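Local coordinates for uncharacterized protein (PDB 2B4W) that is of unknown function but belongs to the DUF1861 family of the beta-fructosidase clan, whose members are typically built on a beta-propeller, at residues V137-S149 against I159-G171. Sequence-based numbering, arbitrary orientation.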
loop_
_atom_site.group_PDB
_atom_site.type_symbol
_atom_site.label_atom_id
_atom_site.label_comp_id
_atom_site.label_asym_id
_atom_site.label_seq_id
_atom_site.Cartn_x
_atom_site.Cartn_y
_atom_site.Cartn_z
ATOM N N VAL A 137 9.084 -1.584 -2.392
ATOM C CA VAL A 137 10.376 -0.935 -2.583
ATOM C C VAL A 137 10.243 0.577 -2.520
ATOM O O VAL A 137 9.129 1.085 -2.614
ATOM C CB VAL A 137 10.994 -1.270 -3.954
ATOM C CG1 VAL A 137 11.045 -2.776 -4.167
ATOM C CG2 VAL A 137 10.218 -0.623 -5.107
ATOM N N LEU A 138 11.412 1.186 -2.420
ATOM C CA LEU A 138 11.619 2.602 -2.611
ATOM C C LEU A 138 13.088 2.919 -2.927
ATOM O O LEU A 138 14.010 2.161 -2.693
ATOM C CB LEU A 138 11.202 3.453 -1.424
ATOM C CG LEU A 138 11.869 3.557 -0.069
ATOM C CD1 LEU A 138 13.212 4.219 0.078
ATOM C CD2 LEU A 138 10.946 4.458 0.793
ATOM N N GLN A 139 13.245 4.148 -3.412
ATOM C CA GLN A 139 14.566 4.728 -3.615
ATOM C C GLN A 139 15.044 5.456 -2.362
ATOM O O GLN A 139 14.295 6.317 -1.868
ATOM C CB GLN A 139 14.496 5.714 -4.787
ATOM C CG GLN A 139 15.885 6.293 -5.116
ATOM C CD GLN A 139 15.996 6.338 -6.633
ATOM O OE1 GLN A 139 15.003 6.705 -7.254
ATOM N NE2 GLN A 139 17.148 5.965 -7.167
ATOM N N LEU A 140 16.215 5.107 -1.856
ATOM C CA LEU A 140 16.798 5.628 -0.631
ATOM C C LEU A 140 17.515 6.954 -0.860
ATOM O O LEU A 140 17.685 7.387 -1.996
ATOM C CB LEU A 140 17.798 4.634 -0.003
ATOM C CG LEU A 140 17.186 3.306 0.460
ATOM C CD1 LEU A 140 18.246 2.242 0.730
ATOM C CD2 LEU A 140 16.339 3.516 1.708
ATOM N N GLN A 141 17.921 7.587 0.243
ATOM C CA GLN A 141 18.554 8.907 0.119
ATOM C C GLN A 141 19.696 8.972 -0.873
ATOM O O GLN A 141 19.871 9.869 -1.705
ATOM C CB GLN A 141 19.033 9.307 1.527
ATOM C CG GLN A 141 19.340 10.790 1.640
ATOM C CD GLN A 141 19.856 11.232 2.998
ATOM O OE1 GLN A 141 20.822 10.681 3.527
ATOM N NE2 GLN A 141 19.200 12.254 3.552
ATOM N N ASP A 142 20.562 7.966 -0.812
ATOM C CA ASP A 142 21.759 7.921 -1.645
ATOM C C ASP A 142 21.476 7.362 -3.028
ATOM O O ASP A 142 22.379 7.263 -3.867
ATOM C CB ASP A 142 22.797 7.057 -0.935
ATOM C CG ASP A 142 22.543 5.565 -0.966
ATOM O OD1 ASP A 142 21.482 5.076 -1.420
ATOM O OD2 ASP A 142 23.473 4.852 -0.494
ATOM N N GLY A 143 20.222 6.970 -3.236
ATOM C CA GLY A 143 19.753 6.532 -4.528
ATOM C C GLY A 143 19.642 5.045 -4.715
ATOM O O GLY A 143 19.115 4.570 -5.732
ATOM N N ARG A 144 20.128 4.258 -3.758
ATOM C CA ARG A 144 19.998 2.804 -3.920
ATOM C C ARG A 144 18.581 2.382 -3.547
ATOM O O ARG A 144 17.749 3.239 -3.191
ATOM C CB ARG A 144 21.058 2.076 -3.087
ATOM C CG ARG A 144 22.492 2.267 -3.556
ATOM C CD ARG A 144 23.460 1.485 -2.670
ATOM N NE ARG A 144 23.675 2.172 -1.392
ATOM C CZ ARG A 144 24.111 1.614 -0.273
ATOM N NH1 ARG A 144 24.407 0.326 -0.215
ATOM N NH2 ARG A 144 24.263 2.346 0.832
ATOM N N LEU A 145 18.312 1.082 -3.630
ATOM C CA LEU A 145 16.968 0.548 -3.505
ATOM C C LEU A 145 16.721 -0.143 -2.177
ATOM O O LEU A 145 17.320 -1.163 -1.851
ATOM C CB LEU A 145 16.709 -0.415 -4.668
ATOM C CG LEU A 145 15.282 -0.935 -4.826
ATOM C CD1 LEU A 145 14.388 0.059 -5.548
ATOM C CD2 LEU A 145 15.283 -2.264 -5.570
ATOM N N GLY A 146 15.814 0.423 -1.372
ATOM C CA GLY A 146 15.359 -0.289 -0.197
ATOM C C GLY A 146 14.283 -1.292 -0.566
ATOM O O GLY A 146 13.352 -0.987 -1.326
ATOM N N VAL A 147 14.401 -2.513 -0.042
ATOM C CA VAL A 147 13.375 -3.510 -0.336
ATOM C C VAL A 147 12.861 -4.159 0.948
ATOM O O VAL A 147 13.609 -4.614 1.811
ATOM C CB VAL A 147 13.859 -4.604 -1.310
ATOM C CG1 VAL A 147 12.666 -5.440 -1.774
ATOM C CG2 VAL A 147 14.596 -4.020 -2.510
ATOM N N PHE A 148 11.533 -4.194 1.035
ATOM C CA PHE A 148 10.847 -4.873 2.118
ATOM C C PHE A 148 10.200 -6.179 1.648
ATOM O O PHE A 148 9.465 -6.206 0.659
ATOM C CB PHE A 148 9.727 -4.020 2.704
ATOM C CG PHE A 148 10.177 -2.717 3.342
ATOM C CD1 PHE A 148 10.301 -1.544 2.611
ATOM C CD2 PHE A 148 10.449 -2.710 4.695
ATOM C CE1 PHE A 148 10.702 -0.359 3.208
ATOM C CE2 PHE A 148 10.848 -1.529 5.294
ATOM C CZ PHE A 148 10.952 -0.359 4.561
ATOM N N SER A 149 10.468 -7.249 2.375
ATOM C CA SER A 149 9.883 -8.556 2.119
ATOM C C SER A 149 8.807 -8.878 3.136
ATOM O O SER A 149 8.636 -8.103 4.076
ATOM C CB SER A 149 10.985 -9.624 2.226
ATOM O OG SER A 149 11.466 -9.633 3.572
ATOM N N ILE A 159 8.365 -9.126 8.713
ATOM C CA ILE A 159 8.636 -8.101 7.726
ATOM C C ILE A 159 10.161 -7.953 7.724
ATOM O O ILE A 159 10.726 -7.675 8.782
ATOM C CB ILE A 159 8.045 -6.713 7.975
ATOM C CG1 ILE A 159 6.568 -6.534 7.653
ATOM C CG2 ILE A 159 8.896 -5.712 7.198
ATOM C CD1 ILE A 159 5.820 -5.562 8.544
ATOM N N GLY A 160 10.718 -8.175 6.545
ATOM C CA GLY A 160 12.144 -8.084 6.322
ATOM C C GLY A 160 12.528 -6.886 5.472
ATOM O O GLY A 160 11.681 -6.204 4.901
ATOM N N PHE A 161 13.823 -6.619 5.388
ATOM C CA PHE A 161 14.334 -5.454 4.703
ATOM C C PHE A 161 15.790 -5.676 4.304
ATOM O O PHE A 161 16.627 -6.068 5.120
ATOM C CB PHE A 161 14.241 -4.205 5.598
ATOM C CG PHE A 161 14.835 -2.981 4.923
ATOM C CD1 PHE A 161 14.083 -2.268 3.999
ATOM C CD2 PHE A 161 16.102 -2.525 5.189
ATOM C CE1 PHE A 161 14.613 -1.163 3.366
ATOM C CE2 PHE A 161 16.649 -1.444 4.535
ATOM C CZ PHE A 161 15.896 -0.745 3.610
ATOM N N VAL A 162 16.056 -5.383 3.039
ATOM C CA VAL A 162 17.410 -5.386 2.508
ATOM C C VAL A 162 17.643 -4.251 1.523
ATOM O O VAL A 162 16.830 -3.853 0.680
ATOM C CB VAL A 162 17.730 -6.733 1.823
ATOM C CG1 VAL A 162 16.971 -6.842 0.513
ATOM C CG2 VAL A 162 19.235 -6.863 1.633
ATOM N N ILE A 163 18.838 -3.669 1.630
ATOM C CA ILE A 163 19.180 -2.616 0.686
ATOM C C ILE A 163 19.850 -3.187 -0.555
ATOM O O ILE A 163 20.886 -3.840 -0.392
ATOM C CB ILE A 163 20.151 -1.599 1.311
ATOM C CG1 ILE A 163 19.590 -0.865 2.529
ATOM C CG2 ILE A 163 20.638 -0.634 0.240
ATOM C CD1 ILE A 163 20.603 -0.085 3.334
ATOM N N LEU A 164 19.328 -2.950 -1.750
ATOM C CA LEU A 164 20.021 -3.439 -2.949
ATOM C C LEU A 164 20.637 -2.289 -3.742
ATOM O O LEU A 164 20.280 -1.139 -3.492
ATOM C CB LEU A 164 19.071 -4.218 -3.841
ATOM C CG LEU A 164 18.297 -5.409 -3.330
ATOM C CD1 LEU A 164 17.345 -5.909 -4.419
ATOM C CD2 LEU A 164 19.210 -6.538 -2.897
ATOM N N ASN A 165 21.544 -2.584 -4.684
ATOM C CA ASN A 165 22.172 -1.548 -5.481
ATOM C C ASN A 165 21.204 -0.879 -6.453
ATOM O O ASN A 165 21.380 0.310 -6.754
ATOM C CB ASN A 165 23.372 -2.053 -6.309
ATOM C CG ASN A 165 24.516 -2.488 -5.413
ATOM O OD1 ASN A 165 24.940 -1.742 -4.526
ATOM N ND2 ASN A 165 24.998 -3.700 -5.627
ATOM N N SER A 166 20.236 -1.628 -6.948
ATOM C CA SER A 166 19.324 -1.119 -7.956
ATOM C C SER A 166 18.232 -2.116 -8.293
ATOM O O SER A 166 18.284 -3.261 -7.860
ATOM C CB SER A 166 20.035 -0.821 -9.277
ATOM O OG SER A 166 20.456 -2.049 -9.845
ATOM N N ILE A 167 17.297 -1.606 -9.103
ATOM C CA ILE A 167 16.116 -2.393 -9.438
ATOM C C ILE A 167 16.457 -3.638 -10.251
ATOM O O ILE A 167 15.723 -4.624 -10.230
ATOM C CB ILE A 167 15.081 -1.559 -10.223
ATOM C CG1 ILE A 167 13.648 -2.037 -10.042
ATOM C CG2 ILE A 167 15.481 -1.527 -11.692
ATOM C CD1 ILE A 167 13.099 -2.122 -8.642
ATOM N N ASP A 168 17.572 -3.537 -10.937
ATOM C CA ASP A 168 18.193 -4.596 -11.694
ATOM C C ASP A 168 18.616 -5.778 -10.840
ATOM O O ASP A 168 18.962 -6.823 -11.388
ATOM C CB ASP A 168 19.451 -4.082 -12.405
ATOM C CG ASP A 168 19.123 -2.996 -13.401
ATOM O OD1 ASP A 168 18.184 -3.196 -14.197
ATOM O OD2 ASP A 168 19.805 -1.947 -13.359
ATOM N N GLU A 169 18.608 -5.631 -9.520
ATOM C CA GLU A 169 19.046 -6.754 -8.702
ATOM C C GLU A 169 17.873 -7.435 -8.002
ATOM O O GLU A 169 18.039 -8.442 -7.343
ATOM C CB GLU A 169 20.025 -6.280 -7.632
ATOM C CG GLU A 169 21.270 -5.625 -8.226
ATOM C CD GLU A 169 22.303 -5.479 -7.121
ATOM O OE1 GLU A 169 21.857 -5.385 -5.955
ATOM O OE2 GLU A 169 23.502 -5.476 -7.454
ATOM N N LEU A 170 16.718 -6.802 -8.155
ATOM C CA LEU A 170 15.482 -7.285 -7.581
ATOM C C LEU A 170 15.065 -8.605 -8.243
ATOM O O LEU A 170 15.050 -8.676 -9.470
ATOM C CB LEU A 170 14.388 -6.240 -7.776
ATOM C CG LEU A 170 13.156 -6.426 -6.894
ATOM C CD1 LEU A 170 13.497 -6.151 -5.446
ATOM C CD2 LEU A 170 12.033 -5.514 -7.348
ATOM N N GLY A 171 14.735 -9.583 -7.422
ATOM C CA GLY A 171 14.329 -10.929 -7.815
ATOM C C GLY A 171 14.111 -11.800 -6.581
ATOM O O GLY A 171 14.375 -11.337 -5.464
HETATM O O HOH W 1 19.753 2.511 -7.529
#
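L145 and L164, V147 and V162, and S149 and G160 are the hydrogen-bonded pairs of an antiparallel hairpin, six N-H...O bonds joining strands 145-149 and 159-164, whose N-to-C directions run at 157° to each other, with L164 N to L145 O the shortest at 2.7 Å. At the non-hydrogen-bonded pair F148-F161 the rings meet edge-to-face: CD1 of F161 stands over the centre of the F148 ring, 3.6 Å from its CE2, the planes 53° apart. With CG anti to the backbone N (chi1 177°), the F161 ring is carried across to strand 145-149, where its CE1 comes 3.7 Å from G146 CA. These are the two central strands of a four-stranded antiparallel sheet flanked by 136-139 and 180-181, consistent with a propeller blade; F148 also packs on V192 and C205 of the next sheet. The other face gathers aliphatic groups: L170 CD1 lies against both methyls of V147, 3.8 Å from CG2, which also touches L164 CD1, while L145 CD2 reaches I167 CD1 at 3.8 Å. Near the 140-143 turn, I163 CG2 meets L140 CD1 at 3.8 Å and sits over one face of the R144 guanidinium, toward its rim; D142 holds that group side-on through OD2, accepting from NE and NH2. Beyond the last strand pair, one water donates to both G143 O and N165 O.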